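Local coordinates for pesticidal crystal protein CRY4AA (Bacillus thuringiensis, PDB 2C9K) that kills mosquito larvae by binding to the epithelial cells of the insect midgut and promoting their colloid-osmotic lysis, at residues L149-L154 / T187-D192; N116-L121 / Q145-H150; F243-V248 / I253-E258. All blocks are in the same frame, centred on the assembly; numbering follows the deposited sequence.

Interaction 1: residues L149-L154 / T187-D192; sequences LHLTVL and TKAIED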
loop_
_atom_site.group_PDB
_atom_site.type_symbol
_atom_site.label_atom_id
_atom_site.label_comp_id
_atom_site.label_asym_id
_atom_site.label_seq_id
_atom_site.Cartn_x
_atom_site.Cartn_y
_atom_site.Cartn_z
ATOM N N LEU A 149 -10.870 7.953 11.515
ATOM C CA LEU A 149 -10.991 8.746 12.734
ATOM C C LEU A 149 -11.932 7.978 13.650
ATOM O O LEU A 149 -11.632 7.750 14.828
ATOM C CB LEU A 149 -11.577 10.130 12.434
ATOM C CG LEU A 149 -10.652 11.052 11.646
ATOM C CD1 LEU A 149 -11.378 12.328 11.236
ATOM C CD2 LEU A 149 -9.440 11.351 12.498
ATOM N N HIS A 150 -13.066 7.563 13.093
ATOM C CA HIS A 150 -14.044 6.812 13.853
ATOM C C HIS A 150 -13.379 5.620 14.530
ATOM O O HIS A 150 -13.477 5.458 15.745
ATOM C CB HIS A 150 -15.172 6.324 12.944
ATOM C CG HIS A 150 -16.319 5.719 13.691
ATOM N ND1 HIS A 150 -16.439 5.800 15.062
ATOM C CD2 HIS A 150 -17.400 5.028 13.262
ATOM C CE1 HIS A 150 -17.539 5.182 15.447
ATOM N NE2 HIS A 150 -18.140 4.706 14.373
ATOM N N LEU A 151 -12.694 4.789 13.748
ATOM C CA LEU A 151 -12.028 3.611 14.303
ATOM C C LEU A 151 -11.012 3.958 15.394
ATOM O O LEU A 151 -10.808 3.175 16.328
ATOM C CB LEU A 151 -11.333 2.816 13.188
ATOM C CG LEU A 151 -12.232 2.061 12.203
ATOM C CD1 LEU A 151 -11.419 1.537 11.033
ATOM C CD2 LEU A 151 -12.930 0.915 12.929
ATOM N N THR A 152 -10.387 5.131 15.285
ATOM C CA THR A 152 -9.374 5.551 16.256
ATOM C C THR A 152 -9.922 5.868 17.643
ATOM O O THR A 152 -9.301 5.530 18.649
ATOM C CB THR A 152 -8.585 6.771 15.753
ATOM O OG1 THR A 152 -8.094 6.513 14.433
ATOM C CG2 THR A 152 -7.406 7.033 16.655
ATOM N N VAL A 153 -11.075 6.523 17.706
ATOM C CA VAL A 153 -11.651 6.842 19.003
ATOM C C VAL A 153 -12.187 5.575 19.654
ATOM O O VAL A 153 -12.102 5.417 20.865
ATOM C CB VAL A 153 -12.781 7.884 18.896
ATOM C CG1 VAL A 153 -13.485 8.021 20.235
ATOM C CG2 VAL A 153 -12.201 9.231 18.483
ATOM N N LEU A 154 -12.736 4.669 18.856
ATOM C CA LEU A 154 -13.244 3.422 19.408
ATOM C C LEU A 154 -12.079 2.582 19.945
ATOM O O LEU A 154 -12.153 2.037 21.046
ATOM C CB LEU A 154 -14.011 2.650 18.340
ATOM C CG LEU A 154 -15.339 3.295 17.951
ATOM C CD1 LEU A 154 -15.941 2.585 16.746
ATOM C CD2 LEU A 154 -16.283 3.228 19.142
ATOM N N THR A 187 -14.962 -3.915 16.563
ATOM C CA THR A 187 -14.819 -5.011 15.639
ATOM C C THR A 187 -15.720 -4.825 14.410
ATOM O O THR A 187 -15.226 -4.706 13.293
ATOM C CB THR A 187 -15.142 -6.328 16.371
ATOM O OG1 THR A 187 -14.096 -6.597 17.315
ATOM C CG2 THR A 187 -15.280 -7.492 15.394
ATOM N N LYS A 188 -17.035 -4.781 14.619
ATOM C CA LYS A 188 -17.984 -4.615 13.521
ATOM C C LYS A 188 -17.646 -3.421 12.632
ATOM O O LYS A 188 -17.910 -3.446 11.430
ATOM C CB LYS A 188 -19.405 -4.451 14.070
ATOM C CG LYS A 188 -20.447 -5.364 13.428
ATOM C CD LYS A 188 -20.058 -6.834 13.597
ATOM C CE LYS A 188 -21.227 -7.787 13.339
ATOM N NZ LYS A 188 -22.336 -7.630 14.353
ATOM N N ALA A 189 -17.068 -2.379 13.226
ATOM C CA ALA A 189 -16.688 -1.175 12.487
ATOM C C ALA A 189 -15.478 -1.444 11.583
ATOM O O ALA A 189 -15.386 -0.900 10.475
ATOM C CB ALA A 189 -16.371 -0.047 13.462
ATOM N N ILE A 190 -14.551 -2.269 12.070
ATOM C CA ILE A 190 -13.356 -2.635 11.307
ATOM C C ILE A 190 -13.806 -3.475 10.121
ATOM O O ILE A 190 -13.314 -3.316 8.999
ATOM C CB ILE A 190 -12.366 -3.482 12.154
ATOM C CG1 ILE A 190 -11.687 -2.605 13.205
ATOM C CG2 ILE A 190 -11.339 -4.147 11.256
ATOM C CD1 ILE A 190 -10.803 -3.375 14.170
ATOM N N GLU A 191 -14.756 -4.367 10.376
ATOM C CA GLU A 191 -15.265 -5.230 9.330
ATOM C C GLU A 191 -16.079 -4.464 8.291
ATOM O O GLU A 191 -15.806 -4.565 7.092
ATOM C CB GLU A 191 -16.114 -6.349 9.930
ATOM C CG GLU A 191 -16.646 -7.321 8.886
ATOM C CD GLU A 191 -17.346 -8.511 9.501
ATOM O OE1 GLU A 191 -16.774 -9.124 10.425
ATOM O OE2 GLU A 191 -18.461 -8.845 9.059
ATOM N N ASP A 192 -17.068 -3.699 8.741
ATOM C CA ASP A 192 -17.909 -2.953 7.815
ATOM C C ASP A 192 -17.153 -1.948 6.976
ATOM O O ASP A 192 -17.324 -1.891 5.763
ATOM C CB ASP A 192 -19.029 -2.243 8.563
ATOM C CG ASP A 192 -20.026 -3.207 9.156
ATOM O OD1 ASP A 192 -20.028 -4.394 8.752
ATOM O OD2 ASP A 192 -20.819 -2.774 10.020
#
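The carbonyl O of Ile190 is hydrogen-bonded to Thr194 OG1 within helix 183-208, while the side chain and backbone N of Ile190 meet Leu151 of helix 140-164. CD2 of Leu151 packs 3.7 Å from this N. The same methyl lies 3.6 Å from CB of Ala189 and 3.7 Å from CG1 of Ile190, so one branch of one leucine spans two consecutive residues of the facing helix. With CG anti to the carbonyl carbon (chi1 -71°), Leu151 leans out from helix 140-164 and sends CD2 across. Ile190 presents the flank of its CG1 arm, whereas Ala189 offers its single methyl directly. One turn further along, CD1 of Leu154 approaches that alanine methyl from 4.2 Å and extends the apolar line. The helices run nearly antiparallel, 159° between their directions, with the axes of the two short segments 10.2 Å apart. The small Ala189 lies nearest the larger Leu151, their CA atoms 6.9 Å apart. Phe243 and Tyr193 also touch Leu151, while Leu154 packs on Tyr182, Leu186 and His111. All four residues that meet here are buried within the helical N-terminal domain. The contact is made by burial of apolar side chains, joining helix 140-164 to helix 183-208, while the backbone polar groups are left to bonding within each helix.

Interaction 2: residues N116-L121 / Q145-H150; sequences NVIPEL and QAANLH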
loop_
_atom_site.group_PDB
_atom_site.type_symbol
_atom_site.label_atom_id
_atom_site.label_comp_id
_atom_site.label_asym_id
_atom_site.label_seq_id
_atom_site.Cartn_x
_atom_site.Cartn_y
_atom_site.Cartn_z
ATOM N N ASN A 116 -23.754 8.976 12.545
ATOM C CA ASN A 116 -24.637 9.804 11.733
ATOM C C ASN A 116 -24.006 10.483 10.511
ATOM O O ASN A 116 -24.607 10.492 9.435
ATOM C CB ASN A 116 -25.295 10.877 12.620
ATOM C CG ASN A 116 -26.237 10.288 13.661
ATOM O OD1 ASN A 116 -27.245 9.662 13.326
ATOM N ND2 ASN A 116 -25.908 10.484 14.934
ATOM N N VAL A 117 -22.810 11.050 10.667
ATOM C CA VAL A 117 -22.161 11.757 9.560
ATOM C C VAL A 117 -21.739 10.880 8.386
ATOM O O VAL A 117 -21.739 11.333 7.235
ATOM C CB VAL A 117 -20.920 12.559 10.039
ATOM C CG1 VAL A 117 -19.719 11.640 10.217
ATOM C CG2 VAL A 117 -20.608 13.656 9.041
ATOM N N ILE A 118 -21.371 9.634 8.661
ATOM C CA ILE A 118 -20.967 8.747 7.579
ATOM C C ILE A 118 -22.182 8.285 6.771
ATOM O O ILE A 118 -22.154 8.315 5.540
ATOM C CB ILE A 118 -20.152 7.553 8.114
ATOM C CG1 ILE A 118 -18.735 8.029 8.452
ATOM C CG2 ILE A 118 -20.113 6.437 7.089
ATOM C CD1 ILE A 118 -17.856 6.977 9.074
ATOM N N PRO A 119 -23.265 7.853 7.443
ATOM C CA PRO A 119 -24.412 7.432 6.636
ATOM C C PRO A 119 -24.967 8.647 5.894
ATOM O O PRO A 119 -25.422 8.543 4.754
ATOM C CB PRO A 119 -25.379 6.883 7.675
ATOM C CG PRO A 119 -24.461 6.320 8.709
ATOM C CD PRO A 119 -23.429 7.423 8.841
ATOM N N GLU A 120 -24.911 9.804 6.545
ATOM C CA GLU A 120 -25.391 11.043 5.934
ATOM C C GLU A 120 -24.644 11.212 4.612
ATOM O O GLU A 120 -25.251 11.327 3.544
ATOM C CB GLU A 120 -25.090 12.234 6.847
ATOM C CG GLU A 120 -25.894 13.488 6.546
ATOM C CD GLU A 120 -25.581 14.630 7.513
ATOM O OE1 GLU A 120 -25.425 14.360 8.732
ATOM O OE2 GLU A 120 -25.502 15.794 7.054
ATOM N N LEU A 121 -23.317 11.207 4.708
ATOM C CA LEU A 121 -22.444 11.350 3.553
ATOM C C LEU A 121 -22.881 10.456 2.403
ATOM O O LEU A 121 -23.156 10.936 1.303
ATOM C CB LEU A 121 -21.007 11.003 3.940
ATOM C CG LEU A 121 -19.998 10.997 2.792
ATOM C CD1 LEU A 121 -19.896 12.394 2.220
ATOM C CD2 LEU A 121 -18.651 10.515 3.286
ATOM N N GLN A 145 -11.082 8.732 5.444
ATOM C CA GLN A 145 -10.572 9.527 6.553
ATOM C C GLN A 145 -11.566 9.538 7.711
ATOM O O GLN A 145 -11.179 9.406 8.871
ATOM C CB GLN A 145 -10.283 10.955 6.099
ATOM C CG GLN A 145 -9.063 11.085 5.203
ATOM C CD GLN A 145 -7.801 10.554 5.859
ATOM O OE1 GLN A 145 -7.610 10.704 7.063
ATOM N NE2 GLN A 145 -6.928 9.939 5.067
ATOM N N ALA A 146 -12.847 9.685 7.391
ATOM C CA ALA A 146 -13.890 9.697 8.414
ATOM C C ALA A 146 -13.906 8.383 9.192
ATOM O O ALA A 146 -13.824 8.383 10.420
ATOM C CB ALA A 146 -15.253 9.938 7.779
ATOM N N ALA A 147 -14.010 7.264 8.479
ATOM C CA ALA A 147 -14.041 5.947 9.120
ATOM C C ALA A 147 -12.812 5.681 9.984
ATOM O O ALA A 147 -12.921 5.082 11.055
ATOM C CB ALA A 147 -14.180 4.852 8.067
ATOM N N ASN A 148 -11.645 6.123 9.520
ATOM C CA ASN A 148 -10.418 5.913 10.271
ATOM C C ASN A 148 -10.488 6.682 11.583
ATOM O O ASN A 148 -10.198 6.134 12.647
ATOM C CB ASN A 148 -9.201 6.352 9.451
ATOM C CG ASN A 148 -7.887 6.156 10.197
ATOM O OD1 ASN A 148 -7.205 7.123 10.541
ATOM N ND2 ASN A 148 -7.529 4.901 10.452
ATOM N N LEU A 149 -10.870 7.953 11.515
ATOM C CA LEU A 149 -10.991 8.746 12.734
ATOM C C LEU A 149 -11.932 7.978 13.650
ATOM O O LEU A 149 -11.632 7.750 14.828
ATOM C CB LEU A 149 -11.577 10.130 12.434
ATOM C CG LEU A 149 -10.652 11.052 11.646
ATOM C CD1 LEU A 149 -11.378 12.328 11.236
ATOM C CD2 LEU A 149 -9.440 11.351 12.498
ATOM N N HIS A 150 -13.066 7.563 13.093
ATOM C CA HIS A 150 -14.044 6.812 13.853
ATOM C C HIS A 150 -13.379 5.620 14.530
ATOM O O HIS A 150 -13.477 5.458 15.745
ATOM C CB HIS A 150 -15.172 6.324 12.944
ATOM C CG HIS A 150 -16.319 5.719 13.691
ATOM N ND1 HIS A 150 -16.439 5.800 15.062
ATOM C CD2 HIS A 150 -17.400 5.028 13.262
ATOM C CE1 HIS A 150 -17.539 5.182 15.447
ATOM N NE2 HIS A 150 -18.140 4.706 14.373
#
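Ile118 points its longer arm at helix 140-164 and meets a surface made of two small residues, Ala146 and Ala147. CG1 of Ile118 lies 4.0 Å from CB of Ala146, side to methyl, and the terminal CD1 slides past that methyl towards the backbone beyond. There CD1 comes to 3.9 Å from the N of Ala147, closer than its 4.4 Å to CB of Ala147. The first torsion (chi1 -76°) turns CG1 away from the carbonyl carbon of Ile118, and an extended second one (chi2 176°) carries CD1 on to the facing helix. The methyl of Ala146 is directed at helix 103-123; that of Ala147 stands off to one side, which leaves its main chain accessible to the isoleucine tip. Just after Ile118 the helix is kinked at Pro119, whose N has no hydrogen to give to the turn before. The packing is apolar and buried, within the helical N-terminal domain. Tyr193 of helix 183-208 touches both Ile118 and Ala147, giving the pair a third helical neighbour. On other faces, Val117 and Leu121 pack on Leu74 of helix 64-74, and Leu149 reaches Phe30 and Leu33 of helix 29-37.

Interaction 3: residues F243-V248 / I253-E258; sequences FPNYDV and IGVQSE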
loop_
_atom_site.group_PDB
_atom_site.type_symbol
_atom_site.label_atom_id
_atom_site.label_comp_id
_atom_site.label_asym_id
_atom_site.label_seq_id
_atom_site.Cartn_x
_atom_site.Cartn_y
_atom_site.Cartn_z
ATOM N N PHE A 243 -6.381 -1.036 9.320
ATOM C CA PHE A 243 -7.549 -1.107 10.202
ATOM C C PHE A 243 -7.547 -2.280 11.187
ATOM O O PHE A 243 -7.948 -2.135 12.348
ATOM C CB PHE A 243 -8.829 -1.146 9.363
ATOM C CG PHE A 243 -9.230 0.195 8.780
ATOM C CD1 PHE A 243 -10.237 0.275 7.818
ATOM C CD2 PHE A 243 -8.633 1.372 9.218
ATOM C CE1 PHE A 243 -10.641 1.499 7.308
ATOM C CE2 PHE A 243 -9.034 2.603 8.709
ATOM C CZ PHE A 243 -10.039 2.668 7.753
ATOM N N PRO A 244 -7.084 -3.460 10.742
ATOM C CA PRO A 244 -7.064 -4.616 11.639
ATOM C C PRO A 244 -6.213 -4.381 12.866
ATOM O O PRO A 244 -6.370 -5.056 13.869
ATOM C CB PRO A 244 -6.508 -5.726 10.755
ATOM C CG PRO A 244 -6.968 -5.327 9.387
ATOM C CD PRO A 244 -6.664 -3.850 9.388
ATOM N N ASN A 245 -5.298 -3.428 12.780
ATOM C CA ASN A 245 -4.428 -3.121 13.909
ATOM C C ASN A 245 -5.239 -2.454 15.013
ATOM O O ASN A 245 -4.829 -2.441 16.173
ATOM C CB ASN A 245 -3.295 -2.191 13.471
ATOM C CG ASN A 245 -2.417 -2.799 12.386
ATOM O OD1 ASN A 245 -1.481 -2.157 11.905
ATOM N ND2 ASN A 245 -2.712 -4.039 11.997
ATOM N N TYR A 246 -6.391 -1.894 14.650
ATOM C CA TYR A 246 -7.241 -1.236 15.627
ATOM C C TYR A 246 -7.954 -2.257 16.504
ATOM O O TYR A 246 -8.582 -1.883 17.492
ATOM C CB TYR A 246 -8.281 -0.347 14.939
ATOM C CG TYR A 246 -7.730 0.943 14.354
ATOM C CD1 TYR A 246 -7.071 1.878 15.160
ATOM C CD2 TYR A 246 -7.872 1.237 12.999
ATOM C CE1 TYR A 246 -6.563 3.070 14.627
ATOM C CE2 TYR A 246 -7.369 2.425 12.462
ATOM C CZ TYR A 246 -6.714 3.333 13.279
ATOM O OH TYR A 246 -6.187 4.484 12.737
ATOM N N ASP A 247 -7.861 -3.539 16.148
ATOM C CA ASP A 247 -8.511 -4.598 16.923
ATOM C C ASP A 247 -7.736 -4.853 18.201
ATOM O O ASP A 247 -6.882 -5.737 18.261
ATOM C CB ASP A 247 -8.605 -5.890 16.103
ATOM C CG ASP A 247 -9.326 -7.023 16.851
ATOM O OD1 ASP A 247 -9.984 -7.853 16.184
ATOM O OD2 ASP A 247 -9.229 -7.101 18.094
ATOM N N VAL A 248 -8.040 -4.066 19.223
ATOM C CA VAL A 248 -7.387 -4.182 20.513
ATOM C C VAL A 248 -7.320 -5.622 20.999
ATOM O O VAL A 248 -6.444 -5.987 21.780
ATOM C CB VAL A 248 -8.121 -3.345 21.556
ATOM C CG1 VAL A 248 -7.500 -3.562 22.922
ATOM C CG2 VAL A 248 -8.084 -1.888 21.150
ATOM N N ILE A 253 -0.617 -4.998 22.629
ATOM C CA ILE A 253 0.521 -4.139 22.920
ATOM C C ILE A 253 1.149 -3.321 21.785
ATOM O O ILE A 253 2.226 -2.756 21.970
ATOM C CB ILE A 253 1.630 -4.981 23.573
ATOM C CG1 ILE A 253 2.229 -5.940 22.540
ATOM C CG2 ILE A 253 1.040 -5.797 24.720
ATOM C CD1 ILE A 253 3.348 -6.804 23.073
ATOM N N GLY A 254 0.504 -3.234 20.629
ATOM C CA GLY A 254 1.102 -2.464 19.550
ATOM C C GLY A 254 1.527 -3.357 18.402
ATOM O O GLY A 254 1.681 -4.565 18.580
ATOM N N VAL A 255 1.729 -2.775 17.224
ATOM C CA VAL A 255 2.100 -3.565 16.056
ATOM C C VAL A 255 2.910 -2.805 15.043
ATOM O O VAL A 255 2.620 -1.648 14.755
ATOM C CB VAL A 255 0.872 -4.031 15.252
ATOM C CG1 VAL A 255 1.137 -5.409 14.663
ATOM C CG2 VAL A 255 -0.379 -3.979 16.100
ATOM N N GLN A 256 3.899 -3.472 14.466
ATOM C CA GLN A 256 4.703 -2.860 13.422
ATOM C C GLN A 256 4.302 -3.583 12.137
ATOM O O GLN A 256 4.551 -4.776 11.987
ATOM C CB GLN A 256 6.196 -3.044 13.700
ATOM C CG GLN A 256 7.104 -2.326 12.715
ATOM C CD GLN A 256 6.767 -0.849 12.587
ATOM O OE1 GLN A 256 5.730 -0.476 12.027
ATOM N NE2 GLN A 256 7.642 0.003 13.110
ATOM N N SER A 257 3.659 -2.873 11.220
ATOM C CA SER A 257 3.229 -3.488 9.977
ATOM C C SER A 257 3.773 -2.725 8.781
ATOM O O SER A 257 4.317 -1.638 8.939
ATOM C CB SER A 257 1.704 -3.512 9.913
ATOM O OG SER A 257 1.198 -2.199 9.834
ATOM N N GLU A 258 3.627 -3.301 7.589
ATOM C CA GLU A 258 4.104 -2.660 6.369
ATOM C C GLU A 258 3.162 -2.901 5.190
ATOM O O GLU A 258 2.311 -3.783 5.229
ATOM C CB GLU A 258 5.520 -3.148 6.040
ATOM C CG GLU A 258 5.667 -4.651 5.787
ATOM C CD GLU A 258 7.136 -5.111 5.786
ATOM O OE1 GLU A 258 7.438 -6.169 5.194
ATOM O OE2 GLU A 258 7.991 -4.425 6.391
#
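Asn245 sits in a short 3-10 turn, 243-246, and Val255 begins the two-residue strand 255-256, the CA atoms of this pair lying 6.9 Å apart. The turn is held by Tyr246 N bonding to Phe243 O at 2.8 Å and by Asp247 N bonding to Pro244 O at 3.1 Å; an inverse gamma turn centred on Asp247 then redirects the chain. From this platform a single side chain, Asn245, reaches the facing segment and meets two residues that point back at it, Val255 and Ser257. Its amide oxygen OD1 takes a weak hydrogen bond from OG of Ser257, 3.4 Å long. Asn245 carries CG anti to the carbonyl carbon (chi1 -60°), which extends the amide towards the serine. The hydroxyl of Ser257 lies between its own backbone N and carbonyl carbon (chi1 66°) and faces OD1 from there. Val255 adds a looser apolar touch, its CG2 4.3 Å from CB of Asn245, so the asparagine is met by the valine at its base and by the serine at its amide. Asn245, Val255 and Ser257 are all buried, and the contact joins the loop after helix 222-240 to strand 255-256, which adds to the sheet containing strands 471-475 and 600-609. Gln473 of strand 471-475 touches both Asn245 and Ser257, and Phe17 packs on Asn245 while bonding to the backbone of Val255. Strand 255-256 pairs in parallel with strand 471-475 through backbone bonds of Gly254 and Gln256, and on the other flank Phe243 leans on Asn148 of helix 140-164 and Tyr246 on Ile190 of helix 183-208.

From the N terminus, interaction 2 comes first: it closes the connection from helix 103-123 to helix 140-164, which includes the Cys125–Cys132 disulfide. Interaction 1 begins where interaction 2 ends, sharing Leu149 and His150, and closes the next connection, to helix 183-208. Helix 140-164 thus packs on both partners, as suits the central helix of a delta-endotoxin bundle. Interaction 3 follows in series after helix 222-240; its short loop joins the helical bundle to the sheet in which strand 255-256 pairs with 471-475. Nothing nests; the first two loops merely overlap at their shared residues. Tyr246 OH ties interaction 3 back to interaction 2 through Asn148 ND2, and weakly to interaction 1 through Thr152 OG1.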